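Long-range contacts in predicted acetamidase/formamidase (Thermoanaerobacter tengcongensis, PDB 3TKK), which is a predicted metal-dependent amidase that probably hydrolyses short linear amides such as formamide or acetamide: residues L7-H12 with P61-I66; K82-A87 with G203-E208; G90-G95 with K111-K116. All blocks are in the same frame, centred on the assembly; numbering follows the deposited sequence.

Contact 1 of 3, residues L7-H12 with P61-I66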
loop_
_atom_site.group_PDB
_atom_site.type_symbol
_atom_site.label_atom_id
_atom_site.label_comp_id
_atom_site.label_asym_id
_atom_site.label_seq_id
_atom_site.Cartn_x
_atom_site.Cartn_y
_atom_site.Cartn_z
ATOM N N LEU A 7 -10.343 30.546 -11.226
ATOM C CA LEU A 7 -9.814 31.130 -10.026
ATOM C C LEU A 7 -8.271 31.089 -10.192
ATOM O O LEU A 7 -7.658 30.005 -10.322
ATOM C CB LEU A 7 -10.170 30.273 -8.820
ATOM C CG LEU A 7 -9.659 30.788 -7.474
ATOM C CD1 LEU A 7 -10.191 32.212 -7.268
ATOM C CD2 LEU A 7 -10.145 29.830 -6.370
ATOM N N SER A 8 -7.652 32.270 -10.093
ATOM C CA SER A 8 -6.245 32.366 -10.371
ATOM C C SER A 8 -5.411 32.201 -9.082
ATOM O O SER A 8 -5.905 32.382 -7.963
ATOM C CB SER A 8 -6.090 33.706 -11.120
ATOM O OG SER A 8 -4.785 34.191 -11.031
ATOM N N ALA A 9 -4.129 31.881 -9.250
ATOM C CA ALA A 9 -3.279 31.464 -8.218
ATOM C C ALA A 9 -2.833 32.595 -7.284
ATOM O O ALA A 9 -2.307 32.275 -6.241
ATOM C CB ALA A 9 -2.080 30.698 -8.806
ATOM N N ASP A 10 -3.175 33.844 -7.625
ATOM C CA ASP A 10 -2.957 34.982 -6.769
ATOM C C ASP A 10 -3.908 34.925 -5.605
ATOM O O ASP A 10 -3.680 35.643 -4.661
ATOM C CB ASP A 10 -3.032 36.370 -7.454
ATOM C CG ASP A 10 -4.231 36.541 -8.384
ATOM O OD1 ASP A 10 -4.846 35.567 -8.856
ATOM O OD2 ASP A 10 -4.507 37.710 -8.770
ATOM N N HIS A 11 -4.959 34.063 -5.652
ATOM C CA HIS A 11 -5.757 33.885 -4.436
ATOM C C HIS A 11 -5.299 32.617 -3.748
ATOM O O HIS A 11 -5.704 31.530 -4.154
ATOM C CB HIS A 11 -7.248 33.778 -4.760
ATOM C CG HIS A 11 -7.811 34.976 -5.455
ATOM N ND1 HIS A 11 -8.577 35.923 -4.809
ATOM C CD2 HIS A 11 -7.734 35.362 -6.747
ATOM C CE1 HIS A 11 -8.928 36.851 -5.682
ATOM N NE2 HIS A 11 -8.444 36.516 -6.863
ATOM N N HIS A 12 -4.462 32.680 -2.727
ATOM C CA HIS A 12 -4.009 31.419 -2.167
ATOM C C HIS A 12 -3.772 31.581 -0.650
ATOM O O HIS A 12 -3.633 32.718 -0.175
ATOM C CB HIS A 12 -2.657 30.944 -2.795
ATOM C CG HIS A 12 -1.634 32.038 -2.972
ATOM N ND1 HIS A 12 -0.896 32.551 -1.919
ATOM C CD2 HIS A 12 -1.213 32.712 -4.080
ATOM C CE1 HIS A 12 -0.068 33.485 -2.361
ATOM N NE2 HIS A 12 -0.215 33.584 -3.669
ATOM N N PRO A 61 1.501 26.687 -1.410
ATOM C CA PRO A 61 0.451 27.677 -1.366
ATOM C C PRO A 61 -0.728 26.961 -1.949
ATOM O O PRO A 61 -0.599 26.334 -2.920
ATOM C CB PRO A 61 0.987 28.824 -2.265
ATOM C CG PRO A 61 2.033 28.128 -3.186
ATOM C CD PRO A 61 2.542 26.945 -2.406
ATOM N N ALA A 62 -1.879 27.006 -1.328
ATOM C CA ALA A 62 -3.055 26.399 -1.939
ATOM C C ALA A 62 -3.970 27.473 -2.544
ATOM O O ALA A 62 -4.302 28.445 -1.901
ATOM C CB ALA A 62 -3.790 25.606 -0.845
ATOM N N THR A 63 -4.491 27.258 -3.730
ATOM C CA THR A 63 -5.334 28.255 -4.325
ATOM C C THR A 63 -6.719 28.156 -3.652
ATOM O O THR A 63 -7.191 27.035 -3.374
ATOM C CB THR A 63 -5.408 28.060 -5.826
ATOM O OG1 THR A 63 -4.070 28.208 -6.338
ATOM C CG2 THR A 63 -6.408 29.141 -6.476
ATOM N N GLY A 64 -7.354 29.309 -3.361
ATOM C CA GLY A 64 -8.568 29.330 -2.564
ATOM C C GLY A 64 -8.472 30.380 -1.438
ATOM O O GLY A 64 -7.573 31.272 -1.425
ATOM N N PRO A 65 -9.412 30.325 -0.483
ATOM C CA PRO A 65 -10.415 29.275 -0.373
ATOM C C PRO A 65 -11.689 29.600 -1.136
ATOM O O PRO A 65 -11.974 30.752 -1.475
ATOM C CB PRO A 65 -10.676 29.185 1.159
ATOM C CG PRO A 65 -10.155 30.511 1.723
ATOM C CD PRO A 65 -9.456 31.289 0.617
ATOM N N ILE A 66 -12.381 28.560 -1.538
ATOM C CA ILE A 66 -13.664 28.697 -2.199
ATOM C C ILE A 66 -14.808 28.454 -1.188
ATOM O O ILE A 66 -14.872 27.404 -0.536
ATOM C CB ILE A 66 -13.714 27.598 -3.255
ATOM C CG1 ILE A 66 -12.528 27.795 -4.232
ATOM C CG2 ILE A 66 -15.126 27.523 -3.934
ATOM C CD1 ILE A 66 -12.187 26.412 -5.084
#
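Pro61 CB approaches the imidazole of His12 obliquely, and the two side chains slant past one another. The ring of His11 is met at its edge, in its plane, by the backbone O of Ser8. Ser8 O also takes the N-H of His11 and closes a type I turn from Ser8 to His11. The turn brings His11 O to the backbone of strand 62-66. Gly64 N donates to His11 O at 2.9 Å from above the carbonyl plane, 35° out of it, and Thr63 CA touches the same oxygen at 3.3 Å. Thr63 packs against the turn. Thr63 CG2, anti to the backbone N, lies 3.6 Å from Ser8 O and 3.8 Å from Leu7 CG. Thr63 OG1 lies 3.8 Å from Ala9 CA and is hydrogen-bonded to Glu35 O. Leu7 CD2 reaches past Thr63 to Ile66 CG1 at 3.8 Å. The backbone angles of Gly64 call for glycine, and a cis peptide follows before Pro65. His12 and Thr63 form an antiparallel non-hydrogen-bonded pair. The turn carries the chain from strand 4-7 of one sheet to strand 12-13 of another and packs on strand 62-69, which pairs with strand 180-186, bearer of the metal ligands Asp184 and His186.

Contact 2 of 3, residues K82-A87 with G203-E208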
loop_
_atom_site.group_PDB
_atom_site.type_symbol
_atom_site.label_atom_id
_atom_site.label_comp_id
_atom_site.label_asym_id
_atom_site.label_seq_id
_atom_site.Cartn_x
_atom_site.Cartn_y
_atom_site.Cartn_z
ATOM N N LYS A 82 -12.069 16.765 -12.687
ATOM C CA LYS A 82 -12.351 16.464 -14.101
ATOM C C LYS A 82 -11.107 16.519 -14.926
ATOM O O LYS A 82 -10.914 15.680 -15.735
ATOM C CB LYS A 82 -13.417 17.431 -14.571
ATOM C CG LYS A 82 -14.765 17.194 -13.805
ATOM C CD LYS A 82 -15.857 17.874 -14.600
ATOM C CE LYS A 82 -17.142 17.996 -13.781
ATOM N NZ LYS A 82 -18.221 18.548 -14.708
ATOM N N LYS A 83 -10.275 17.519 -14.775
ATOM C CA LYS A 83 -9.048 17.588 -15.544
ATOM C C LYS A 83 -7.922 18.139 -14.758
ATOM O O LYS A 83 -8.124 19.072 -13.991
ATOM C CB LYS A 83 -9.195 18.561 -16.682
ATOM C CG LYS A 83 -9.450 17.907 -17.957
ATOM C CD LYS A 83 -9.066 18.920 -18.989
ATOM C CE LYS A 83 -9.974 20.189 -18.857
ATOM N NZ LYS A 83 -10.948 20.186 -20.058
ATOM N N ILE A 84 -6.720 17.666 -15.014
ATOM C CA ILE A 84 -5.564 18.313 -14.371
ATOM C C ILE A 84 -4.562 18.655 -15.497
ATOM O O ILE A 84 -4.117 17.737 -16.206
ATOM C CB ILE A 84 -4.899 17.352 -13.386
ATOM C CG1 ILE A 84 -5.843 16.995 -12.255
ATOM C CG2 ILE A 84 -3.630 17.867 -12.689
ATOM C CD1 ILE A 84 -5.122 16.039 -11.242
ATOM N N GLU A 85 -4.183 19.917 -15.680
ATOM C CA GLU A 85 -3.084 20.177 -16.593
ATOM C C GLU A 85 -1.853 20.617 -15.885
ATOM O O GLU A 85 -1.955 21.293 -14.819
ATOM C CB GLU A 85 -3.554 21.174 -17.688
ATOM C CG GLU A 85 -4.751 20.569 -18.440
ATOM C CD GLU A 85 -5.677 21.633 -19.131
ATOM O OE1 GLU A 85 -6.926 21.388 -19.259
ATOM O OE2 GLU A 85 -5.145 22.698 -19.556
ATOM N N VAL A 86 -0.681 20.134 -16.293
ATOM C CA VAL A 86 0.510 20.442 -15.526
ATOM C C VAL A 86 1.441 21.301 -16.447
ATOM O O VAL A 86 1.449 21.185 -17.644
ATOM C CB VAL A 86 1.258 19.207 -14.972
ATOM C CG1 VAL A 86 0.259 18.353 -14.061
ATOM C CG2 VAL A 86 1.880 18.383 -16.169
ATOM N N ALA A 87 2.246 22.162 -15.827
ATOM C CA ALA A 87 3.237 22.939 -16.563
ATOM C C ALA A 87 4.277 22.054 -17.274
ATOM O O ALA A 87 4.397 20.850 -16.964
ATOM C CB ALA A 87 3.852 23.961 -15.768
ATOM N N GLY A 203 0.066 24.163 -12.367
ATOM C CA GLY A 203 -0.874 23.715 -13.315
ATOM C C GLY A 203 -2.258 24.264 -13.080
ATOM O O GLY A 203 -2.431 25.241 -12.314
ATOM N N LYS A 204 -3.229 23.520 -13.552
ATOM C CA LYS A 204 -4.619 24.006 -13.572
ATOM C C LYS A 204 -5.564 22.769 -13.415
ATOM O O LYS A 204 -5.298 21.699 -14.032
ATOM C CB LYS A 204 -4.810 24.727 -14.917
ATOM C CG LYS A 204 -6.182 25.268 -15.158
ATOM C CD LYS A 204 -6.267 26.378 -16.346
ATOM C CE LYS A 204 -7.822 26.925 -16.458
ATOM N NZ LYS A 204 -8.327 28.474 -16.625
ATOM N N VAL A 205 -6.558 22.864 -12.520
ATOM C CA VAL A 205 -7.446 21.723 -12.167
ATOM C C VAL A 205 -8.868 22.186 -12.535
ATOM O O VAL A 205 -9.338 23.262 -12.003
ATOM C CB VAL A 205 -7.431 21.422 -10.647
ATOM C CG1 VAL A 205 -8.560 20.364 -10.248
ATOM C CG2 VAL A 205 -6.032 20.958 -10.207
ATOM N N LEU A 206 -9.529 21.476 -13.487
ATOM C CA LEU A 206 -10.993 21.591 -13.642
ATOM C C LEU A 206 -11.753 20.736 -12.652
ATOM O O LEU A 206 -11.670 19.466 -12.712
ATOM C CB LEU A 206 -11.459 21.307 -15.101
ATOM C CG LEU A 206 -12.968 21.459 -15.396
ATOM C CD1 LEU A 206 -13.479 22.880 -15.219
ATOM C CD2 LEU A 206 -13.364 21.059 -16.953
ATOM N N LEU A 207 -12.464 21.368 -11.699
ATOM C CA LEU A 207 -13.226 20.589 -10.717
ATOM C C LEU A 207 -14.677 21.081 -10.595
ATOM O O LEU A 207 -15.076 22.193 -11.055
ATOM C CB LEU A 207 -12.617 20.587 -9.369
ATOM C CG LEU A 207 -12.337 21.957 -8.752
ATOM C CD1 LEU A 207 -13.625 22.506 -8.245
ATOM C CD2 LEU A 207 -11.204 21.867 -7.644
ATOM N N GLU A 208 -15.471 20.263 -9.937
ATOM C CA GLU A 208 -16.855 20.654 -9.704
ATOM C C GLU A 208 -17.121 20.402 -8.236
ATOM O O GLU A 208 -16.505 19.504 -7.671
ATOM C CB GLU A 208 -17.800 19.827 -10.570
ATOM C CG GLU A 208 -19.203 19.991 -10.069
ATOM C CD GLU A 208 -20.256 19.220 -10.871
ATOM O OE1 GLU A 208 -19.969 18.926 -12.062
ATOM O OE2 GLU A 208 -21.349 18.915 -10.301
#
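Leu206 O accepts two backbone N-H groups. Lys82 N comes nearly head-on to Leu206 O at 2.7 Å, and Lys83 N lies in the carbonyl plane on a lone pair at 3.2 Å. Two residues thus face one, which makes a classic beta bulge. Beyond it the strands pair regularly. Leu206 N donates to Lys83 O, Lys204 N donates to Glu85 O, and Glu85 N meets Lys204 O at 2.7 Å with an N-H...O angle of 165°. Farther out, Lys82 runs extended past CG, so its amine reaches Glu208 two residues beyond Leu206. Lys82 NZ and Glu208 OE1 form a salt bridge at 3.2 Å, its hydrogen bond weak, and Glu31 is the stronger partner of this amine. Glu208 also lies close to Glu210, and the lysine charge probably eases that repulsion. A methionine in place of Lys82 would probably leave Glu208 and Glu31 without their shared positive mate. Leu206 packs on lysine carbon: its CG is 4.1 Å from Lys82 CB, and its CD2 is 4.0 Å from Lys83 CE. The bend of Lys83 at chi3 (-62°) sets Lys83 CE and NZ alongside the Leu206 CD2 methyl. Ile84 and Val205 sit on the other face and only loosely meet. Gly203 has to be small, because a CB there would fall 2.0 Å from Glu85 O. Strand 203-212 lies between strands 76-86 and 31-36 of one sheet. Strand 180-186 covers the face of Ile84 and Val205, while Lys204 on the outer face reaches Glu33 of strand 31-36.

Contact 3 of 3, residues G90-G95 with K111-K116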
loop_
_atom_site.group_PDB
_atom_site.type_symbol
_atom_site.label_atom_id
_atom_site.label_comp_id
_atom_site.label_asym_id
_atom_site.label_seq_id
_atom_site.Cartn_x
_atom_site.Cartn_y
_atom_site.Cartn_z
ATOM N N GLY A 90 9.054 20.673 -14.199
ATOM C CA GLY A 90 8.756 20.410 -12.769
ATOM C C GLY A 90 10.037 20.272 -11.974
ATOM O O GLY A 90 11.113 20.317 -12.541
ATOM N N VAL A 91 9.941 20.081 -10.680
ATOM C CA VAL A 91 11.154 20.043 -9.904
ATOM C C VAL A 91 11.106 18.818 -9.030
ATOM O O VAL A 91 10.022 18.496 -8.507
ATOM C CB VAL A 91 11.143 21.250 -8.975
ATOM C CG1 VAL A 91 12.428 21.302 -8.132
ATOM C CG2 VAL A 91 11.013 22.592 -9.891
ATOM N N LEU A 92 12.268 18.164 -8.853
ATOM C CA LEU A 92 12.433 17.040 -7.985
ATOM C C LEU A 92 13.357 17.593 -6.900
ATOM O O LEU A 92 14.356 18.311 -7.247
ATOM C CB LEU A 92 13.181 15.895 -8.715
ATOM C CG LEU A 92 12.194 15.343 -9.715
ATOM C CD1 LEU A 92 12.879 14.579 -10.760
ATOM C CD2 LEU A 92 11.265 14.447 -8.855
ATOM N N ALA A 93 13.076 17.227 -5.652
ATOM C CA ALA A 93 13.861 17.600 -4.468
ATOM C C ALA A 93 14.115 16.452 -3.562
ATOM O O ALA A 93 13.237 15.575 -3.350
ATOM C CB ALA A 93 13.164 18.773 -3.698
ATOM N N THR A 94 15.342 16.402 -2.989
ATOM C CA THR A 94 15.545 15.493 -1.851
ATOM C C THR A 94 16.751 15.969 -1.085
ATOM O O THR A 94 17.205 17.029 -1.336
ATOM C CB THR A 94 15.842 14.055 -2.325
ATOM O OG1 THR A 94 15.802 13.147 -1.207
ATOM C CG2 THR A 94 17.214 13.933 -3.071
ATOM N N GLY A 95 17.312 15.167 -0.188
ATOM C CA GLY A 95 18.537 15.632 0.475
ATOM C C GLY A 95 18.719 15.164 1.887
ATOM O O GLY A 95 17.937 14.346 2.355
ATOM N N LYS A 111 16.395 19.088 -8.862
ATOM C CA LYS A 111 16.636 18.955 -10.267
ATOM C C LYS A 111 15.403 19.433 -10.974
ATOM O O LYS A 111 14.277 18.924 -10.701
ATOM C CB LYS A 111 16.749 17.491 -10.630
ATOM C CG LYS A 111 17.151 17.281 -12.110
ATOM C CD LYS A 111 17.295 15.806 -12.317
ATOM C CE LYS A 111 18.418 15.660 -13.306
ATOM N NZ LYS A 111 18.326 16.833 -14.267
ATOM N N VAL A 112 15.586 20.338 -11.928
ATOM C CA VAL A 112 14.415 20.790 -12.696
ATOM C C VAL A 112 14.366 19.871 -13.906
ATOM O O VAL A 112 15.393 19.664 -14.499
ATOM C CB VAL A 112 14.638 22.244 -13.198
ATOM C CG1 VAL A 112 13.609 22.667 -14.268
ATOM C CG2 VAL A 112 14.588 23.205 -12.018
ATOM N N VAL A 113 13.207 19.301 -14.231
ATOM C CA VAL A 113 13.051 18.426 -15.390
ATOM C C VAL A 113 12.038 18.979 -16.392
ATOM O O VAL A 113 11.027 19.557 -16.007
ATOM C CB VAL A 113 12.585 17.035 -14.969
ATOM C CG1 VAL A 113 13.714 16.389 -14.220
ATOM C CG2 VAL A 113 11.426 17.113 -13.934
ATOM N N ASP A 114 12.287 18.733 -17.668
ATOM C CA ASP A 114 11.324 18.992 -18.711
ATOM C C ASP A 114 10.207 17.950 -18.667
ATOM O O ASP A 114 10.405 16.800 -18.263
ATOM C CB ASP A 114 12.044 19.033 -20.062
ATOM C CG ASP A 114 12.989 20.165 -20.137
ATOM O OD1 ASP A 114 12.720 21.233 -19.528
ATOM O OD2 ASP A 114 14.042 19.947 -20.733
ATOM N N ILE A 115 9.000 18.441 -18.907
ATOM C CA ILE A 115 7.849 17.577 -19.105
ATOM C C ILE A 115 7.483 17.834 -20.556
ATOM O O ILE A 115 7.236 19.003 -20.927
ATOM C CB ILE A 115 6.701 17.907 -18.125
ATOM C CG1 ILE A 115 7.231 17.611 -16.728
ATOM C CG2 ILE A 115 5.462 17.021 -18.473
ATOM C CD1 ILE A 115 6.482 18.043 -15.529
ATOM N N LYS A 116 7.546 16.792 -21.367
ATOM C CA LYS A 116 7.230 16.905 -22.785
ATOM C C LYS A 116 6.627 15.669 -23.387
ATOM O O LYS A 116 6.977 14.578 -23.020
ATOM C CB LYS A 116 8.496 17.149 -23.550
ATOM C CG LYS A 116 9.358 18.158 -22.946
ATOM C CD LYS A 116 9.671 19.237 -23.828
ATOM C CE LYS A 116 8.687 20.345 -23.494
ATOM N NZ LYS A 116 9.225 21.682 -24.008
#
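Gly90 and Val113 form the tight end of this strand pair. They make a hydrogen-bonded antiparallel pair, with two backbone bonds of 2.9 Å, Gly90 N to Val113 O and Val113 N to Gly90 O. The first lies in the carbonyl plane. Val113 CG2 sits between its own backbone N and carbonyl carbon, and this puts the methyl 3.5 Å from Gly90 O. Ile115 closes in from the same end, with CD1 3.9 Å from Gly90 N. A side chain on Gly90 would crowd Ile115, since a CB there would lie about 3.4 Å from Ile115 CD1, a tight fit. The other methyl of Val113, CG1, meets Leu92 CD1 at 4.0 Å, and the two side chains cross at about a right angle. Leu92 and Val113 are buried on this face.

Lys111 shares that face but is partly exposed. It bonds both ways with Leu92 through the backbone; the bond from Lys111 N to Leu92 O is 2.7 Å. Lys111 CB faces Leu92 CB, while the end of the lysine leads away, its CG anti to the backbone N (chi1 -174°). Val112, on the other face, is also partly exposed. It forms the non-hydrogen-bonded pair with Val91, with Val91 CG2 and Val112 CG2 4.2 Å apart, and it rests on Ile44 too. The axes of the two short strand segments lie at 145°, so the antiparallel strands splay by about 35°, and pairing within these segments runs from Gly90 to Leu92. Leu92 packs on Ile269 of the second subunit, and Val91 shares a backbone hydrogen bond with Glu200, a zinc ligand. The pair belongs to a four-stranded antiparallel meander, of which 89-95 is an outermost strand, beside the zinc site.

In the fold
Contacts 1 and 3 are largely buried, while contact 2 is partly exposed and has a charged outer face. Contacts 1 and 2 do not touch, but strands 31-36 and 180-186 border both. Strand 62-69 of contact 1 leads on to strand 76-86 of contact 2, in a different sheet. Contact 3 is nested in the loop that contact 2 closes, and the two meet where Ala87 O touches Ile115 CD1. The chemistry follows the place. Contact 1 is one backbone bond and apolar filling at a turn. Contact 2 is a bulged ladder edged by lysines and glutamates. Contact 3 is a regular, aliphatic ladder that also borders the second subunit. All three come near the metal site.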